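Local coordinates for protein heat-inducible transcription repressor hrcA homolog (Thermotoga maritima, PDB 1STZ) that probably represses class I heat shock operons, such as those of the DnaK and GroEL chaperones, by binding DNA, at residues Phe86-Met91 and Thr312-Asn317. Numbering follows the deposited sequence.
Sequences FYYEEM and TKYDRN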
loop_
_atom_site.group_PDB
_atom_site.type_symbol
_atom_site.label_atom_id
_atom_site.label_comp_id
_atom_site.label_asym_id
_atom_site.label_seq_id
_atom_site.Cartn_x
_atom_site.Cartn_y
_atom_site.Cartn_z
ATOM N N PHE A 86 -20.513 8.093 25.364
ATOM C CA PHE A 86 -21.799 7.605 24.864
ATOM C C PHE A 86 -21.684 7.329 23.372
ATOM O O PHE A 86 -22.104 6.289 22.911
ATOM C CB PHE A 86 -22.912 8.625 25.126
ATOM C CG PHE A 86 -24.220 8.271 24.464
ATOM C CD1 PHE A 86 -25.136 7.466 25.113
ATOM C CD2 PHE A 86 -24.509 8.722 23.179
ATOM C CE1 PHE A 86 -26.345 7.127 24.497
ATOM C CE2 PHE A 86 -25.710 8.404 22.567
ATOM C CZ PHE A 86 -26.626 7.603 23.224
ATOM N N TYR A 87 -21.081 8.261 22.631
ATOM C CA TYR A 87 -20.924 8.121 21.179
ATOM C C TYR A 87 -20.122 6.872 20.844
ATOM O O TYR A 87 -20.562 6.057 20.051
ATOM C CB TYR A 87 -20.249 9.353 20.584
ATOM C CG TYR A 87 -19.874 9.231 19.128
ATOM C CD1 TYR A 87 -20.813 9.443 18.124
ATOM C CD2 TYR A 87 -18.568 8.920 18.752
ATOM C CE1 TYR A 87 -20.461 9.330 16.767
ATOM C CE2 TYR A 87 -18.205 8.814 17.411
ATOM C CZ TYR A 87 -19.151 9.021 16.422
ATOM O OH TYR A 87 -18.783 8.910 15.090
ATOM N N TYR A 88 -18.963 6.710 21.477
ATOM C CA TYR A 88 -18.118 5.525 21.274
ATOM C C TYR A 88 -18.862 4.200 21.517
ATOM O O TYR A 88 -18.734 3.268 20.719
ATOM C CB TYR A 88 -16.881 5.584 22.179
ATOM C CG TYR A 88 -15.986 4.368 22.126
ATOM C CD1 TYR A 88 -15.140 4.148 21.052
ATOM C CD2 TYR A 88 -15.984 3.440 23.153
ATOM C CE1 TYR A 88 -14.326 3.007 20.993
ATOM C CE2 TYR A 88 -15.169 2.324 23.119
ATOM C CZ TYR A 88 -14.339 2.110 22.038
ATOM O OH TYR A 88 -13.534 0.996 22.004
ATOM N N GLU A 89 -19.599 4.112 22.621
ATOM C CA GLU A 89 -20.342 2.895 22.954
ATOM C C GLU A 89 -21.376 2.550 21.882
ATOM O O GLU A 89 -21.580 1.384 21.571
ATOM C CB GLU A 89 -21.054 3.033 24.306
ATOM C CG GLU A 89 -20.132 3.057 25.522
ATOM C CD GLU A 89 -19.361 1.764 25.694
ATOM O OE1 GLU A 89 -19.977 0.671 25.639
ATOM O OE2 GLU A 89 -18.131 1.832 25.889
ATOM N N GLU A 90 -22.023 3.567 21.322
ATOM C CA GLU A 90 -23.024 3.357 20.283
ATOM C C GLU A 90 -22.387 2.947 18.957
ATOM O O GLU A 90 -22.958 2.136 18.236
ATOM C CB GLU A 90 -23.896 4.603 20.095
ATOM C CG GLU A 90 -24.882 4.840 21.242
ATOM C CD GLU A 90 -25.986 3.782 21.334
ATOM O OE1 GLU A 90 -26.331 3.150 20.296
ATOM O OE2 GLU A 90 -26.519 3.583 22.457
ATOM N N MET A 91 -21.206 3.477 18.639
ATOM C CA MET A 91 -20.511 3.067 17.406
ATOM C C MET A 91 -19.977 1.658 17.527
ATOM O O MET A 91 -19.957 0.932 16.548
ATOM C CB MET A 91 -19.360 4.005 17.044
ATOM C CG MET A 91 -19.796 5.425 16.730
ATOM S SD MET A 91 -20.112 5.756 14.963
ATOM C CE MET A 91 -21.010 4.309 14.394
ATOM N N THR A 312 -11.964 13.039 17.741
ATOM C CA THR A 312 -11.391 12.147 16.739
ATOM C C THR A 312 -12.425 11.154 16.244
ATOM O O THR A 312 -13.484 10.974 16.858
ATOM C CB THR A 312 -10.157 11.419 17.348
ATOM O OG1 THR A 312 -9.495 10.618 16.360
ATOM C CG2 THR A 312 -10.563 10.414 18.436
ATOM N N LYS A 313 -12.122 10.497 15.144
ATOM C CA LYS A 313 -13.025 9.506 14.571
ATOM C C LYS A 313 -12.871 8.165 15.278
ATOM O O LYS A 313 -12.057 7.342 14.860
ATOM C CB LYS A 313 -12.726 9.369 13.077
ATOM C CG LYS A 313 -13.006 10.656 12.280
ATOM C CD LYS A 313 -12.690 10.476 10.807
ATOM C CE LYS A 313 -13.449 11.475 9.922
ATOM N NZ LYS A 313 -13.155 11.248 8.470
ATOM N N TYR A 314 -13.650 7.954 16.349
ATOM C CA TYR A 314 -13.493 6.803 17.226
ATOM C C TYR A 314 -13.667 5.449 16.521
ATOM O O TYR A 314 -12.928 4.518 16.805
ATOM C CB TYR A 314 -14.434 6.894 18.443
ATOM C CG TYR A 314 -13.972 7.928 19.470
ATOM C CD1 TYR A 314 -14.404 9.254 19.406
ATOM C CD2 TYR A 314 -13.094 7.572 20.488
ATOM C CE1 TYR A 314 -13.967 10.206 20.346
ATOM C CE2 TYR A 314 -12.656 8.495 21.422
ATOM C CZ TYR A 314 -13.086 9.809 21.342
ATOM O OH TYR A 314 -12.612 10.687 22.271
ATOM N N ASP A 315 -14.622 5.351 15.608
ATOM C CA ASP A 315 -14.920 4.089 14.920
ATOM C C ASP A 315 -13.739 3.727 14.029
ATOM O O ASP A 315 -13.299 2.596 14.008
ATOM C CB ASP A 315 -16.194 4.234 14.077
ATOM C CG ASP A 315 -16.876 2.906 13.764
ATOM O OD1 ASP A 315 -16.236 1.837 13.736
ATOM O OD2 ASP A 315 -18.095 2.848 13.490
ATOM N N ARG A 316 -13.219 4.701 13.305
ATOM C CA ARG A 316 -12.041 4.469 12.465
ATOM C C ARG A 316 -10.867 4.022 13.339
ATOM O O ARG A 316 -10.215 3.030 13.030
ATOM C CB ARG A 316 -11.705 5.717 11.640
ATOM C CG ARG A 316 -10.437 5.637 10.795
ATOM C CD ARG A 316 -9.783 6.990 10.503
ATOM N NE ARG A 316 -9.441 7.731 11.722
ATOM C CZ ARG A 316 -9.079 9.017 11.775
ATOM N NH1 ARG A 316 -9.004 9.748 10.679
ATOM N NH2 ARG A 316 -8.809 9.586 12.945
ATOM N N ASN A 317 -10.642 4.715 14.449
ATOM C CA ASN A 317 -9.486 4.435 15.301
ATOM C C ASN A 317 -9.550 3.043 15.935
ATOM O O ASN A 317 -8.530 2.358 16.042
ATOM C CB ASN A 317 -9.324 5.485 16.408
ATOM C CG ASN A 317 -9.005 6.862 15.876
ATOM O OD1 ASN A 317 -8.776 7.055 14.687
ATOM N ND2 ASN A 317 -9.011 7.838 16.762
HETATM O O HOH W 1 -16.291 7.922 14.527
#
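Tyr87 meets Tyr314 through the edge of its ring: CD2 of Tyr87 lies 4.2 Å from CD1 of Tyr314, near the plane of the Tyr87 ring. The hydroxyl of Tyr87 reaches further, to a water 2.7 Å from OH. That water also accepts a hydrogen bond from the backbone N of Asp315, at 3.3 Å, in the first turn of helix 314-334. The phenol is thus linked to the start of this helix through water. CG of Met91, from the same helix as Tyr87, lies over one face of the Tyr87 ring, toward its rim.

Tyr88 runs across Tyr314 at about a right angle. Its CG is anti to the backbone N (chi1 176°), which carries the edge atom CD1 to 3.9 Å from CB of Tyr314. The Tyr314 ring takes CG2 of Thr312 over the centre of one face, 3.8 Å above the plane. Its hydroxyl is bound to the carbonyl of Lys310.

Met91 closes the contact one turn on. Its chain bends at chi2 and chi3, and CE comes 3.4 Å from OD2 of Asp315, with SD at 3.8 Å from the same oxygen, a van der Waals contact of methyl and sulfur with the carboxylate, the two side chains crossing at about a right angle. The other oxygen, OD1, is bound to Ser95, just past the end of helix 81-94.

The contact packs helix 81-94, which follows the wing hairpin on the N-terminal, winged-helix side, against the start of helix 314-334, the last of the GAF-like C-terminal part. Helix 17-33 packs on Tyr87 and Met91, with Tyr24 meeting the Tyr87 ring. Tyr88 touches strand 272-275, while Tyr314 rests on that strand and on strand 287-296.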